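Long-range contact in pullulanase (Bacillus acidopullulyticus, PDB 2WAN), which hydrolyses alpha-1,6-glucosidic linkages in pullulan and at the branch points of starch-type polysaccharides, as a debranching member of the alpha-amylase superfamily: residues 440-451 with 455-466. Sequence-based numbering, arbitrary orientation.
Sequences VRDFSIDANSGM and GKYLAFTEHGTK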
loop_
_atom_site.group_PDB
_atom_site.type_symbol
_atom_site.label_atom_id
_atom_site.label_comp_id
_atom_site.label_asym_id
_atom_site.label_seq_id
_atom_site.Cartn_x
_atom_site.Cartn_y
_atom_site.Cartn_z
ATOM N N VAL A 440 -18.716 6.323 3.505
ATOM C CA VAL A 440 -20.158 6.097 3.260
ATOM C C VAL A 440 -21.055 6.672 4.366
ATOM O O VAL A 440 -22.137 7.223 4.065
ATOM C CB VAL A 440 -20.462 4.589 3.042
ATOM C CG1 VAL A 440 -21.963 4.343 2.882
ATOM C CG2 VAL A 440 -19.711 4.069 1.779
ATOM N N ARG A 441 -20.647 6.541 5.634
ATOM C CA ARG A 441 -21.468 7.104 6.701
ATOM C C ARG A 441 -21.393 8.646 6.674
ATOM O O ARG A 441 -22.432 9.325 6.656
ATOM C CB ARG A 441 -21.050 6.576 8.063
ATOM C CG ARG A 441 -21.983 7.045 9.181
ATOM C CD ARG A 441 -21.649 6.410 10.530
ATOM N NE ARG A 441 -22.510 6.952 11.592
ATOM C CZ ARG A 441 -23.730 6.502 11.902
ATOM N NH1 ARG A 441 -24.278 5.469 11.244
ATOM N NH2 ARG A 441 -24.419 7.090 12.887
ATOM N N ASP A 442 -20.180 9.198 6.609
ATOM C CA ASP A 442 -20.032 10.676 6.664
ATOM C C ASP A 442 -20.873 11.375 5.613
ATOM O O ASP A 442 -21.443 12.452 5.853
ATOM C CB ASP A 442 -18.598 11.134 6.382
ATOM C CG ASP A 442 -17.585 10.643 7.375
ATOM O OD1 ASP A 442 -17.932 9.991 8.371
ATOM O OD2 ASP A 442 -16.390 10.931 7.138
ATOM N N PHE A 443 -20.927 10.784 4.418
ATOM C CA PHE A 443 -21.543 11.435 3.253
ATOM C C PHE A 443 -22.974 11.908 3.501
ATOM O O PHE A 443 -23.358 12.989 3.032
ATOM C CB PHE A 443 -21.508 10.470 2.064
ATOM C CG PHE A 443 -21.863 11.111 0.753
ATOM C CD1 PHE A 443 -21.067 12.130 0.230
ATOM C CD2 PHE A 443 -23.003 10.695 0.041
ATOM C CE1 PHE A 443 -21.383 12.725 -0.996
ATOM C CE2 PHE A 443 -23.328 11.286 -1.197
ATOM C CZ PHE A 443 -22.526 12.313 -1.695
ATOM N N SER A 444 -23.751 11.119 4.251
ATOM C CA SER A 444 -25.200 11.360 4.319
ATOM C C SER A 444 -25.823 11.292 5.726
ATOM O O SER A 444 -27.022 11.498 5.878
ATOM C CB SER A 444 -25.902 10.334 3.412
ATOM O OG SER A 444 -25.675 9.019 3.915
ATOM N N ILE A 445 -25.024 11.023 6.751
ATOM C CA ILE A 445 -25.585 10.777 8.096
ATOM C C ILE A 445 -26.241 12.010 8.747
ATOM O O ILE A 445 -27.159 11.865 9.566
ATOM C CB ILE A 445 -24.518 10.186 9.048
ATOM C CG1 ILE A 445 -25.139 9.625 10.344
ATOM C CG2 ILE A 445 -23.434 11.243 9.401
ATOM C CD1 ILE A 445 -26.115 8.465 10.144
ATOM N N ASP A 446 -25.769 13.208 8.399
ATOM C CA ASP A 446 -26.272 14.441 9.057
ATOM C C ASP A 446 -27.774 14.585 8.821
ATOM O O ASP A 446 -28.256 14.356 7.720
ATOM C CB ASP A 446 -25.523 15.665 8.523
ATOM C CG ASP A 446 -25.646 16.901 9.436
ATOM O OD1 ASP A 446 -26.761 17.258 9.880
ATOM O OD2 ASP A 446 -24.592 17.547 9.672
ATOM N N ALA A 447 -28.515 14.966 9.861
ATOM C CA ALA A 447 -29.942 15.248 9.715
ATOM C C ALA A 447 -30.245 16.265 8.613
ATOM O O ALA A 447 -31.365 16.291 8.072
ATOM C CB ALA A 447 -30.513 15.754 11.035
ATOM N N ASN A 448 -29.257 17.103 8.286
ATOM C CA ASN A 448 -29.437 18.133 7.264
ATOM C C ASN A 448 -29.073 17.693 5.824
ATOM O O ASN A 448 -29.080 18.511 4.917
ATOM C CB ASN A 448 -28.703 19.440 7.661
ATOM C CG ASN A 448 -27.171 19.339 7.605
ATOM O OD1 ASN A 448 -26.593 18.498 6.911
ATOM N ND2 ASN A 448 -26.504 20.270 8.304
ATOM N N SER A 449 -28.780 16.406 5.633
ATOM C CA SER A 449 -28.182 15.938 4.361
ATOM C C SER A 449 -29.188 15.840 3.217
ATOM O O SER A 449 -28.792 15.802 2.053
ATOM C CB SER A 449 -27.474 14.581 4.541
ATOM O OG SER A 449 -28.432 13.529 4.510
ATOM N N GLY A 450 -30.482 15.789 3.549
ATOM C CA GLY A 450 -31.539 15.636 2.538
ATOM C C GLY A 450 -31.721 14.247 1.945
ATOM O O GLY A 450 -32.633 14.030 1.129
ATOM N N MET A 451 -30.853 13.325 2.348
ATOM C CA MET A 451 -30.915 11.927 1.919
ATOM C C MET A 451 -31.654 11.104 2.969
ATOM O O MET A 451 -31.459 11.303 4.182
ATOM C CB MET A 451 -29.495 11.400 1.681
ATOM C CG MET A 451 -28.916 11.871 0.339
ATOM S SD MET A 451 -27.136 11.702 0.181
ATOM C CE MET A 451 -26.573 13.094 1.173
ATOM N N GLY A 455 -26.408 7.465 6.203
ATOM C CA GLY A 455 -25.245 6.661 6.563
ATOM C C GLY A 455 -25.087 5.366 5.774
ATOM O O GLY A 455 -24.245 4.529 6.132
ATOM N N LYS A 456 -25.840 5.223 4.679
ATOM C CA LYS A 456 -25.951 3.948 3.949
ATOM C C LYS A 456 -25.514 4.032 2.483
ATOM O O LYS A 456 -25.541 5.108 1.889
ATOM C CB LYS A 456 -27.401 3.448 3.980
ATOM C CG LYS A 456 -27.979 3.327 5.409
ATOM C CD LYS A 456 -27.360 2.144 6.169
ATOM C CE LYS A 456 -28.074 1.942 7.522
ATOM N NZ LYS A 456 -27.443 0.843 8.291
ATOM N N TYR A 457 -25.121 2.895 1.906
ATOM C CA TYR A 457 -24.812 2.839 0.473
ATOM C C TYR A 457 -25.922 3.494 -0.343
ATOM O O TYR A 457 -25.637 4.202 -1.313
ATOM C CB TYR A 457 -24.649 1.398 -0.045
ATOM C CG TYR A 457 -23.577 0.562 0.628
ATOM C CD1 TYR A 457 -22.233 0.962 0.640
ATOM C CD2 TYR A 457 -23.910 -0.661 1.224
ATOM C CE1 TYR A 457 -21.254 0.161 1.226
ATOM C CE2 TYR A 457 -22.934 -1.467 1.824
ATOM C CZ TYR A 457 -21.609 -1.040 1.826
ATOM O OH TYR A 457 -20.645 -1.827 2.428
ATOM N N LEU A 458 -27.178 3.210 0.010
ATOM C CA LEU A 458 -28.305 3.649 -0.823
ATOM C C LEU A 458 -28.473 5.165 -0.886
ATOM O O LEU A 458 -29.140 5.667 -1.795
ATOM C CB LEU A 458 -29.644 2.989 -0.399
ATOM C CG LEU A 458 -29.751 1.491 -0.717
ATOM C CD1 LEU A 458 -31.175 1.035 -0.413
ATOM C CD2 LEU A 458 -29.408 1.177 -2.176
ATOM N N ALA A 459 -27.891 5.902 0.066
ATOM C CA ALA A 459 -27.925 7.365 -0.018
ATOM C C ALA A 459 -27.356 7.865 -1.353
ATOM O O ALA A 459 -27.812 8.876 -1.872
ATOM C CB ALA A 459 -27.187 8.005 1.171
ATOM N N PHE A 460 -26.376 7.136 -1.911
ATOM C CA PHE A 460 -25.756 7.481 -3.200
ATOM C C PHE A 460 -26.646 7.232 -4.420
ATOM O O PHE A 460 -26.244 7.522 -5.555
ATOM C CB PHE A 460 -24.453 6.688 -3.387
ATOM C CG PHE A 460 -23.292 7.203 -2.577
ATOM C CD1 PHE A 460 -23.174 6.910 -1.215
ATOM C CD2 PHE A 460 -22.280 7.941 -3.188
ATOM C CE1 PHE A 460 -22.085 7.382 -0.469
ATOM C CE2 PHE A 460 -21.185 8.422 -2.442
ATOM C CZ PHE A 460 -21.074 8.128 -1.095
ATOM N N THR A 461 -27.834 6.662 -4.216
ATOM C CA THR A 461 -28.761 6.419 -5.325
ATOM C C THR A 461 -29.853 7.485 -5.396
ATOM O O THR A 461 -30.687 7.465 -6.324
ATOM C CB THR A 461 -29.486 5.036 -5.206
ATOM O OG1 THR A 461 -30.427 5.060 -4.111
ATOM C CG2 THR A 461 -28.481 3.892 -4.996
ATOM N N GLU A 462 -29.864 8.404 -4.425
ATOM C CA GLU A 462 -30.972 9.352 -4.281
ATOM C C GLU A 462 -30.773 10.636 -5.094
ATOM O O GLU A 462 -29.872 11.419 -4.815
ATOM C CB GLU A 462 -31.205 9.689 -2.801
ATOM C CG GLU A 462 -31.507 8.454 -1.930
ATOM C CD GLU A 462 -31.758 8.813 -0.495
ATOM O OE1 GLU A 462 -32.392 9.862 -0.235
ATOM O OE2 GLU A 462 -31.296 8.055 0.372
ATOM N N HIS A 463 -31.641 10.853 -6.080
ATOM C CA HIS A 463 -31.639 12.088 -6.884
ATOM C C HIS A 463 -32.533 13.179 -6.309
ATOM O O HIS A 463 -33.501 12.906 -5.598
ATOM C CB HIS A 463 -32.079 11.777 -8.323
ATOM C CG HIS A 463 -31.110 10.909 -9.064
ATOM N ND1 HIS A 463 -30.127 11.425 -9.879
ATOM C CD2 HIS A 463 -30.944 9.564 -9.076
ATOM C CE1 HIS A 463 -29.409 10.433 -10.378
ATOM N NE2 HIS A 463 -29.883 9.295 -9.905
ATOM N N GLY A 464 -32.178 14.423 -6.606
ATOM C CA GLY A 464 -33.005 15.577 -6.243
ATOM C C GLY A 464 -32.924 15.957 -4.773
ATOM O O GLY A 464 -33.791 16.683 -4.272
ATOM N N THR A 465 -31.889 15.491 -4.073
ATOM C CA THR A 465 -31.812 15.738 -2.622
ATOM C C THR A 465 -31.297 17.152 -2.365
ATOM O O THR A 465 -30.436 17.673 -3.092
ATOM C CB THR A 465 -30.974 14.682 -1.858
ATOM O OG1 THR A 465 -29.631 14.672 -2.376
ATOM C CG2 THR A 465 -31.594 13.261 -2.026
ATOM N N LYS A 466 -31.858 17.760 -1.328
ATOM C CA LYS A 466 -31.593 19.160 -1.002
ATOM C C LYS A 466 -31.231 19.313 0.449
ATOM O O LYS A 466 -31.754 18.603 1.317
ATOM C CB LYS A 466 -32.814 20.036 -1.284
ATOM C CG LYS A 466 -33.405 19.920 -2.661
ATOM C CD LYS A 466 -32.504 20.478 -3.735
ATOM C CE LYS A 466 -33.271 20.414 -5.066
ATOM N NZ LYS A 466 -32.387 20.300 -6.250
HETATM O O HOH W 1 -24.122 7.545 2.384
HETATM O O HOH W 2 -23.584 3.870 8.770
HETATM O O HOH W 3 -34.040 16.208 0.047
#
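The rings of F443 and F460 form an offset stack, centroids 4.3 Å apart and planes 18° from parallel, with F460 CZ over one face of F443 near its rim and CA of V440 at the edge of the F460 ring. This stack lies in the loop region that follows the first strand (435-438) of the catalytic TIM barrel, where the short helix 440-444 meets the 3-10 segment 457-461; F443 also touches L478 and F460 touches L537, joining the stack to helices 474-481 and 529-543. Replacing F460 by an alanine would probably leave one face of F443 without its aromatic partner and open a gap between F443 and L537 of helix 529-543. R441 presents one guanidinium face to I445 CD1 and meets, at its edge, a water that also donates to G455 O; salt bridges to D797 and D503 hold this charged group. With CG1 anti to the backbone N (chi1 176°), V440 lays this methyl against the K456-Y457 peptide, 3.6 Å from Y457 N. Further along, M451 SD sits 3.8 Å from A459 CB, while T465 CG2 approaches G450 O at 3.4 Å. S444 turns OG between its backbone N and carbonyl carbon (chi1 64°), which lets OG accept from G455 N at 2.9 Å and donate to a water 2.6 Å away; that water in turn donates to V440 O and K456 O.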